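Local structure of transcription factor GAMBIF1 (1BVO) at residues 108-111 with 112-116; 46-49 with 50-54. The protein probably activates RNA polymerase II transcription as a Dorsal-related Rel factor, with the N-terminal specificity domain described here binding DNA. All coordinates share one frame; numbering follows the deposited sequence.

Interaction 1: 108-111 with 112-116; sequences KDVE and EALRL. With nucleotides of chain A.
V110 sets its CG1 anti to the backbone N (chi1 171°), turning this methyl along the helix toward L114; in L114 the first torsion instead puts CG anti to the carbonyl carbon, beside the backbone N, which brings CD1 alongside the V110 methyl. The two side chains thus lie side by side and point the same way, touching at V110 CG1 and L114 CD1, 3.8 Å apart. The same pair is joined through the backbone, where L114 N donates to V110 O at 2.9 Å in an almost straight bond (177° at the hydrogen). On either side of it in sequence, A113 N is bonded to D109 O at 3.1 Å and R115 N to E111 O at 2.7 Å, the last less straight, 143° at the hydrogen. These i to i+4 bonds mark an alpha-helical turn in helix 107-120, which lies in the connection between strands 101-103 and 142-152 of the immunoglobulin-like Rel homology domain. V110 and L114 are buried on the side of the helix that faces the protein, both resting on I138 of a following loop, L114 also on H131. The outward side is polar. R115 leaves the turn by its bent chain and gives its NH2 to a salt bridge with E119, one turn on, while E112 CG lies in the plane of the guanidinium at its edge. D109 OD1 and E112 OE1, 5.1 Å apart, are like charges that do not touch. Near the N-terminal end of the helix, K108, its chain bent at chi2 and chi3, brings NZ to the DNA: it makes a weak hydrogen bond of 3.4 Å from NZ to OP1 of DC11 of chain A, a backbone phosphate contact that involves no base of this nucleotide.

Interaction 2: 46-49 with 50-54; sequences HGYR and GRAVV
The Y48 ring presents an edge, near its plane, to the carbonyl oxygen of R51, while G50 N and the A52 methyl approach it obliquely. CE1 is the ring atom nearest both, 3.5 Å from G50 N and 4.3 Å from A52 CB. With CG anti to the backbone N (chi1 168°), the ring swings across the bend, and its hydroxyl OH donates to R51 O at 2.8 Å, arriving in the carbonyl plane on a lone pair. Y48 thereby bridges the turn that carries the chain from strand 42-46 of one sheet into strand 52-59 of the other in this immunoglobulin-like beta sandwich. G50, in the middle of the bend, passes beside the ring, its CA 3.9 Å from Y48 CZ. A water accepts from R51 N at 2.9 Å and donates weakly to Y48 OH at 3.4 Å; the hydroxyl thus has one firm bond, to R51 O, and two weak ones, from the water and from E152 N. The two arginines turn their polar ends elsewhere: R51 NE pairs with E87 in a salt bridge and R49 NE reaches the carbonyl oxygen of T91. Y48 and A52 both touch L151 of strand 142-152.

In the fold
From the N terminus, the chain first reaches interaction 2, where residues 46-54 turn out of strand 42-46 of the three-stranded sheet and enter strand 52-59, the middle strand of the five-stranded one. It then passes through strands 72-74 to 101-103 before interaction 1, which lies within helix 107-120; beyond that, strands 142-152 and 159-172 complete the larger sheet. Both contacts are local and follow in series, neither nesting nor crossing. They sit on opposite sides of the chain's centre. The centres of interactions 1 and 2 are about 33 Å apart, their nearest atoms about 16 Å. The N-terminal end of 108-116 reaches the DNA phosphates through K108, whereas interaction 2 stays about 22 Å from the DNA at its nearest atom.

Interaction 1: 108-111 with 112-116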
ATOM      1  N   LYS C 108      -6.321  -1.655  -5.658  1.00 61.05           N
ATOM      2  CA  LYS C 108      -6.490  -3.018  -5.141  1.00 66.46           C
ATOM      3  C   LYS C 108      -7.939  -3.269  -4.721  1.00 65.86           C
ATOM      4  O   LYS C 108      -8.510  -4.332  -5.018  1.00 69.14           O
ATOM      5  CB  LYS C 108      -5.536  -3.313  -3.959  1.00 69.56           C
ATOM      6  CG  LYS C 108      -4.393  -2.309  -3.740  1.00 81.35           C
ATOM      7  CD  LYS C 108      -3.052  -3.011  -3.515  1.00 83.37           C
ATOM      8  CE  LYS C 108      -2.093  -2.711  -4.674  1.00 87.15           C
ATOM      9  NZ  LYS C 108      -0.996  -3.712  -4.864  1.00 84.71           N
ATOM     10  N   ASP C 109      -8.574  -2.249  -4.154  1.00 62.58           N
ATOM     11  CA  ASP C 109      -9.939  -2.400  -3.676  1.00 55.36           C
ATOM     12  C   ASP C 109     -11.077  -2.063  -4.631  1.00 53.18           C
ATOM     13  O   ASP C 109     -12.223  -2.418  -4.356  1.00 47.81           O
ATOM     14  CB  ASP C 109     -10.130  -1.609  -2.382  1.00 58.11           C
ATOM     15  CG  ASP C 109      -8.995  -1.804  -1.386  1.00 63.42           C
ATOM     16  OD1 ASP C 109      -8.337  -2.871  -1.418  1.00 58.43           O
ATOM     17  OD2 ASP C 109      -8.732  -0.872  -0.593  1.00 68.23           O
ATOM     18  N   VAL C 110     -10.796  -1.416  -5.758  1.00 48.68           N
ATOM     19  CA  VAL C 110     -11.881  -1.075  -6.684  1.00 44.61           C
ATOM     20  C   VAL C 110     -12.905  -2.178  -6.879  1.00 49.40           C
ATOM     21  O   VAL C 110     -14.102  -1.924  -6.749  1.00 54.04           O
ATOM     22  CB  VAL C 110     -11.398  -0.676  -8.100  1.00 43.41           C
ATOM     23  CG1 VAL C 110     -12.593  -0.571  -9.040  1.00 33.11           C
ATOM     24  CG2 VAL C 110     -10.677   0.662  -8.064  1.00 41.26           C
ATOM     25  N   GLU C 111     -12.443  -3.396  -7.154  1.00 55.06           N
ATOM     26  CA  GLU C 111     -13.370  -4.502  -7.402  1.00 59.99           C
ATOM     27  C   GLU C 111     -14.343  -4.822  -6.252  1.00 57.82           C
ATOM     28  O   GLU C 111     -15.553  -4.679  -6.418  1.00 51.40           O
ATOM     29  CB  GLU C 111     -12.634  -5.768  -7.893  1.00 73.30           C
ATOM     30  CG  GLU C 111     -13.578  -6.915  -8.335  1.00 91.12           C
ATOM     31  CD  GLU C 111     -13.410  -7.359  -9.797  1.00100.00           C
ATOM     32  OE1 GLU C 111     -12.376  -7.034 -10.436  1.00100.00           O
ATOM     33  OE2 GLU C 111     -14.319  -8.065 -10.308  1.00100.00           O
ATOM     34  N   GLU C 112     -13.816  -5.174  -5.078  1.00 60.48           N
ATOM     35  CA  GLU C 112     -14.617  -5.504  -3.886  1.00 62.81           C
ATOM     36  C   GLU C 112     -15.603  -4.364  -3.598  1.00 61.78           C
ATOM     37  O   GLU C 112     -16.755  -4.599  -3.220  1.00 57.15           O
ATOM     38  CB  GLU C 112     -13.678  -5.749  -2.678  1.00 70.99           C
ATOM     39  CG  GLU C 112     -14.306  -5.687  -1.279  1.00 87.39           C
ATOM     40  CD  GLU C 112     -13.486  -4.817  -0.305  1.00 97.43           C
ATOM     41  OE1 GLU C 112     -12.459  -5.304   0.242  1.00 95.38           O
ATOM     42  OE2 GLU C 112     -13.878  -3.643  -0.084  1.00100.00           O
ATOM     43  N   ALA C 113     -15.157  -3.135  -3.845  1.00 60.52           N
ATOM     44  CA  ALA C 113     -15.975  -1.947  -3.631  1.00 58.99           C
ATOM     45  C   ALA C 113     -17.178  -1.977  -4.560  1.00 58.55           C
ATOM     46  O   ALA C 113     -18.328  -1.955  -4.104  1.00 56.96           O
ATOM     47  CB  ALA C 113     -15.154  -0.696  -3.867  1.00 62.72           C
ATOM     48  N   LEU C 114     -16.913  -2.026  -5.862  1.00 55.01           N
ATOM     49  CA  LEU C 114     -17.977  -2.078  -6.855  1.00 55.46           C
ATOM     50  C   LEU C 114     -18.826  -3.311  -6.614  1.00 57.98           C
ATOM     51  O   LEU C 114     -20.015  -3.332  -6.925  1.00 56.95           O
ATOM     52  CB  LEU C 114     -17.395  -2.122  -8.258  1.00 50.64           C
ATOM     53  CG  LEU C 114     -16.831  -0.775  -8.702  1.00 50.16           C
ATOM     54  CD1 LEU C 114     -16.200  -0.914 -10.070  1.00 51.76           C
ATOM     55  CD2 LEU C 114     -17.950   0.255  -8.717  1.00 51.54           C
ATOM     56  N   ARG C 115     -18.199  -4.331  -6.036  1.00 62.31           N
ATOM     57  CA  ARG C 115     -18.881  -5.573  -5.707  1.00 66.88           C
ATOM     58  C   ARG C 115     -19.995  -5.144  -4.747  1.00 64.72           C
ATOM     59  O   ARG C 115     -21.172  -5.349  -5.030  1.00 64.75           O
ATOM     60  CB  ARG C 115     -17.906  -6.539  -5.011  1.00 73.10           C
ATOM     61  CG  ARG C 115     -18.393  -7.985  -4.845  1.00 74.84           C
ATOM     62  CD  ARG C 115     -17.808  -8.636  -3.595  1.00 72.59           C
ATOM     63  NE  ARG C 115     -18.776  -8.707  -2.492  1.00 78.88           N
ATOM     64  CZ  ARG C 115     -18.590  -8.199  -1.271  1.00 82.38           C
ATOM     65  NH1 ARG C 115     -17.455  -7.562  -0.971  1.00 78.08           N
ATOM     66  NH2 ARG C 115     -19.560  -8.311  -0.353  1.00 78.54           N
ATOM     67  N   LEU C 116     -19.612  -4.433  -3.688  1.00 66.11           N
ATOM     68  CA  LEU C 116     -20.557  -3.946  -2.680  1.00 67.82           C
ATOM     69  C   LEU C 116     -21.616  -2.967  -3.194  1.00 64.93           C
ATOM     70  O   LEU C 116     -22.780  -3.068  -2.804  1.00 65.25           O
ATOM     71  CB  LEU C 116     -19.808  -3.350  -1.475  1.00 72.93           C
ATOM     72  CG  LEU C 116     -19.105  -4.348  -0.545  1.00 76.67           C
ATOM     73  CD1 LEU C 116     -18.105  -3.641   0.361  1.00 76.78           C
ATOM     74  CD2 LEU C 116     -20.141  -5.099   0.281  1.00 73.89           C
TER
ATOM     75  P    DC A  11       0.777  -2.206  -7.714  0.50 21.69           P
ATOM     76  OP1  DC A  11      -0.660  -1.825  -7.634  0.50 23.45           O
ATOM     77  OP2  DC A  11       1.039  -3.653  -7.736  0.50 19.78           O
ATOM     78  O5'  DC A  11       1.390  -1.320  -8.833  0.50 15.94           O
ATOM     79  C5'  DC A  11       0.795  -0.063  -9.120  0.50 17.88           C
ATOM     80  C4'  DC A  11       1.790   0.746  -9.933  0.50 20.91           C
ATOM     81  O4'  DC A  11       3.168   0.523  -9.459  0.50 19.70           O
ATOM     82  C3'  DC A  11       1.919   0.436 -11.393  0.50 21.72           C
ATOM     83  O3'  DC A  11       0.966   1.066 -12.209  0.50 24.44           O
ATOM     84  C2'  DC A  11       3.371   0.719 -11.758  0.50 20.58           C
ATOM     85  C1'  DC A  11       4.002   1.116 -10.494  0.50 15.32           C
ATOM     86  N1   DC A  11       5.396   0.877 -10.079  0.50 10.36           N
ATOM     87  C2   DC A  11       6.236   1.909 -10.496  0.50  8.14           C
ATOM     88  O2   DC A  11       5.745   2.762 -11.221  0.50  9.21           O
ATOM     89  N3   DC A  11       7.521   1.944 -10.112  0.50  7.37           N
ATOM     90  C4   DC A  11       7.981   0.953  -9.268  0.50  9.69           C
ATOM     91  N4   DC A  11       9.281   1.099  -8.910  0.50  5.60           N
ATOM     92  C5   DC A  11       7.151  -0.155  -8.799  0.50  3.75           C
ATOM     93  C6   DC A  11       5.826  -0.111  -9.219  0.50  7.29           C
TER

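Interaction 2: 46-49 with 50-54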
ATOM      1  N   HIS C  46     -38.562  20.223  -7.950  1.00 52.05           N
ATOM      2  CA  HIS C  46     -39.565  21.087  -8.546  1.00 55.89           C
ATOM      3  C   HIS C  46     -40.740  20.219  -8.923  1.00 58.70           C
ATOM      4  O   HIS C  46     -40.602  19.010  -9.078  1.00 63.59           O
ATOM      5  CB  HIS C  46     -39.033  21.752  -9.810  1.00 52.89           C
ATOM      6  CG  HIS C  46     -37.915  22.715  -9.563  1.00 56.06           C
ATOM      7  ND1 HIS C  46     -38.130  24.007  -9.135  1.00 60.79           N
ATOM      8  CD2 HIS C  46     -36.584  22.584  -9.727  1.00 58.16           C
ATOM      9  CE1 HIS C  46     -36.969  24.633  -9.051  1.00 59.48           C
ATOM     10  NE2 HIS C  46     -36.018  23.798  -9.410  1.00 59.03           N
ATOM     11  N   GLY C  47     -41.887  20.853  -9.109  1.00 59.40           N
ATOM     12  CA  GLY C  47     -43.091  20.144  -9.487  1.00 56.63           C
ATOM     13  C   GLY C  47     -43.743  19.296  -8.411  1.00 56.09           C
ATOM     14  O   GLY C  47     -44.777  18.684  -8.677  1.00 58.85           O
ATOM     15  N   TYR C  48     -43.209  19.299  -7.192  1.00 52.03           N
ATOM     16  CA  TYR C  48     -43.796  18.470  -6.148  1.00 51.73           C
ATOM     17  C   TYR C  48     -43.461  18.913  -4.726  1.00 54.60           C
ATOM     18  O   TYR C  48     -42.385  19.459  -4.457  1.00 50.42           O
ATOM     19  CB  TYR C  48     -43.384  17.000  -6.374  1.00 44.90           C
ATOM     20  CG  TYR C  48     -43.655  16.016  -5.244  1.00 39.15           C
ATOM     21  CD1 TYR C  48     -42.768  15.898  -4.171  1.00 38.12           C
ATOM     22  CD2 TYR C  48     -44.739  15.137  -5.291  1.00 34.82           C
ATOM     23  CE1 TYR C  48     -42.943  14.928  -3.191  1.00 36.16           C
ATOM     24  CE2 TYR C  48     -44.925  14.159  -4.307  1.00 34.58           C
ATOM     25  CZ  TYR C  48     -44.018  14.060  -3.265  1.00 39.11           C
ATOM     26  OH  TYR C  48     -44.167  13.091  -2.302  1.00 39.90           O
ATOM     27  N   ARG C  49     -44.449  18.745  -3.844  1.00 56.59           N
ATOM     28  CA  ARG C  49     -44.281  19.048  -2.433  1.00 57.12           C
ATOM     29  C   ARG C  49     -44.831  17.872  -1.654  1.00 53.68           C
ATOM     30  O   ARG C  49     -45.993  17.483  -1.829  1.00 52.71           O
ATOM     31  CB  ARG C  49     -45.009  20.323  -2.022  1.00 61.57           C
ATOM     32  CG  ARG C  49     -44.759  20.674  -0.545  1.00 62.49           C
ATOM     33  CD  ARG C  49     -45.298  22.027  -0.169  1.00 62.30           C
ATOM     34  NE  ARG C  49     -44.546  23.104  -0.805  1.00 64.40           N
ATOM     35  CZ  ARG C  49     -45.093  24.196  -1.331  1.00 74.53           C
ATOM     36  NH1 ARG C  49     -46.409  24.373  -1.307  1.00 69.78           N
ATOM     37  NH2 ARG C  49     -44.309  25.128  -1.867  1.00 80.81           N
ATOM     38  N   GLY C  50     -43.984  17.301  -0.810  1.00 48.21           N
ATOM     39  CA  GLY C  50     -44.372  16.164  -0.017  1.00 39.99           C
ATOM     40  C   GLY C  50     -43.112  15.490   0.449  1.00 41.20           C
ATOM     41  O   GLY C  50     -42.033  16.068   0.397  1.00 38.52           O
ATOM     42  N   ARG C  51     -43.259  14.274   0.945  1.00 44.97           N
ATOM     43  CA  ARG C  51     -42.144  13.475   1.431  1.00 47.78           C
ATOM     44  C   ARG C  51     -41.276  13.095   0.248  1.00 49.06           C
ATOM     45  O   ARG C  51     -41.807  12.770  -0.826  1.00 48.34           O
ATOM     46  CB  ARG C  51     -42.640  12.158   2.029  1.00 52.85           C
ATOM     47  CG  ARG C  51     -43.709  12.268   3.075  1.00 38.45           C
ATOM     48  CD  ARG C  51     -43.182  12.689   4.411  1.00 46.54           C
ATOM     49  NE  ARG C  51     -42.181  11.793   5.002  1.00 41.93           N
ATOM     50  CZ  ARG C  51     -42.384  10.535   5.390  1.00 49.62           C
ATOM     51  NH1 ARG C  51     -43.568   9.955   5.221  1.00 38.67           N
ATOM     52  NH2 ARG C  51     -41.423   9.909   6.079  1.00 44.12           N
ATOM     53  N   ALA C  52     -39.962  13.073   0.454  1.00 48.01           N
ATOM     54  CA  ALA C  52     -39.044  12.672  -0.598  1.00 46.97           C
ATOM     55  C   ALA C  52     -37.635  12.560  -0.084  1.00 48.04           C
ATOM     56  O   ALA C  52     -37.095  13.481   0.519  1.00 49.05           O
ATOM     57  CB  ALA C  52     -39.099  13.636  -1.772  1.00 38.46           C
ATOM     58  N   VAL C  53     -37.051  11.399  -0.322  1.00 50.46           N
ATOM     59  CA  VAL C  53     -35.700  11.152   0.115  1.00 46.21           C
ATOM     60  C   VAL C  53     -34.760  11.303  -1.064  1.00 45.83           C
ATOM     61  O   VAL C  53     -35.198  11.425  -2.219  1.00 43.58           O
ATOM     62  CB  VAL C  53     -35.595   9.757   0.738  1.00 46.48           C
ATOM     63  CG1 VAL C  53     -36.490   9.687   1.961  1.00 44.83           C
ATOM     64  CG2 VAL C  53     -36.013   8.697  -0.275  1.00 47.57           C
ATOM     65  N   VAL C  54     -33.470  11.365  -0.779  1.00 41.97           N
ATOM     66  CA  VAL C  54     -32.484  11.498  -1.824  1.00 39.19           C
ATOM     67  C   VAL C  54     -31.310  10.595  -1.515  1.00 42.84           C
ATOM     68  O   VAL C  54     -30.890  10.445  -0.371  1.00 43.17           O
ATOM     69  CB  VAL C  54     -32.005  12.953  -1.970  1.00 38.39           C
ATOM     70  CG1 VAL C  54     -31.067  13.333  -0.831  1.00 42.42           C
ATOM     71  CG2 VAL C  54     -31.326  13.161  -3.317  1.00 44.44           C
TER
HETATM   72  O   HOH W   1     -45.921  13.045   0.649  1.00 50.06           O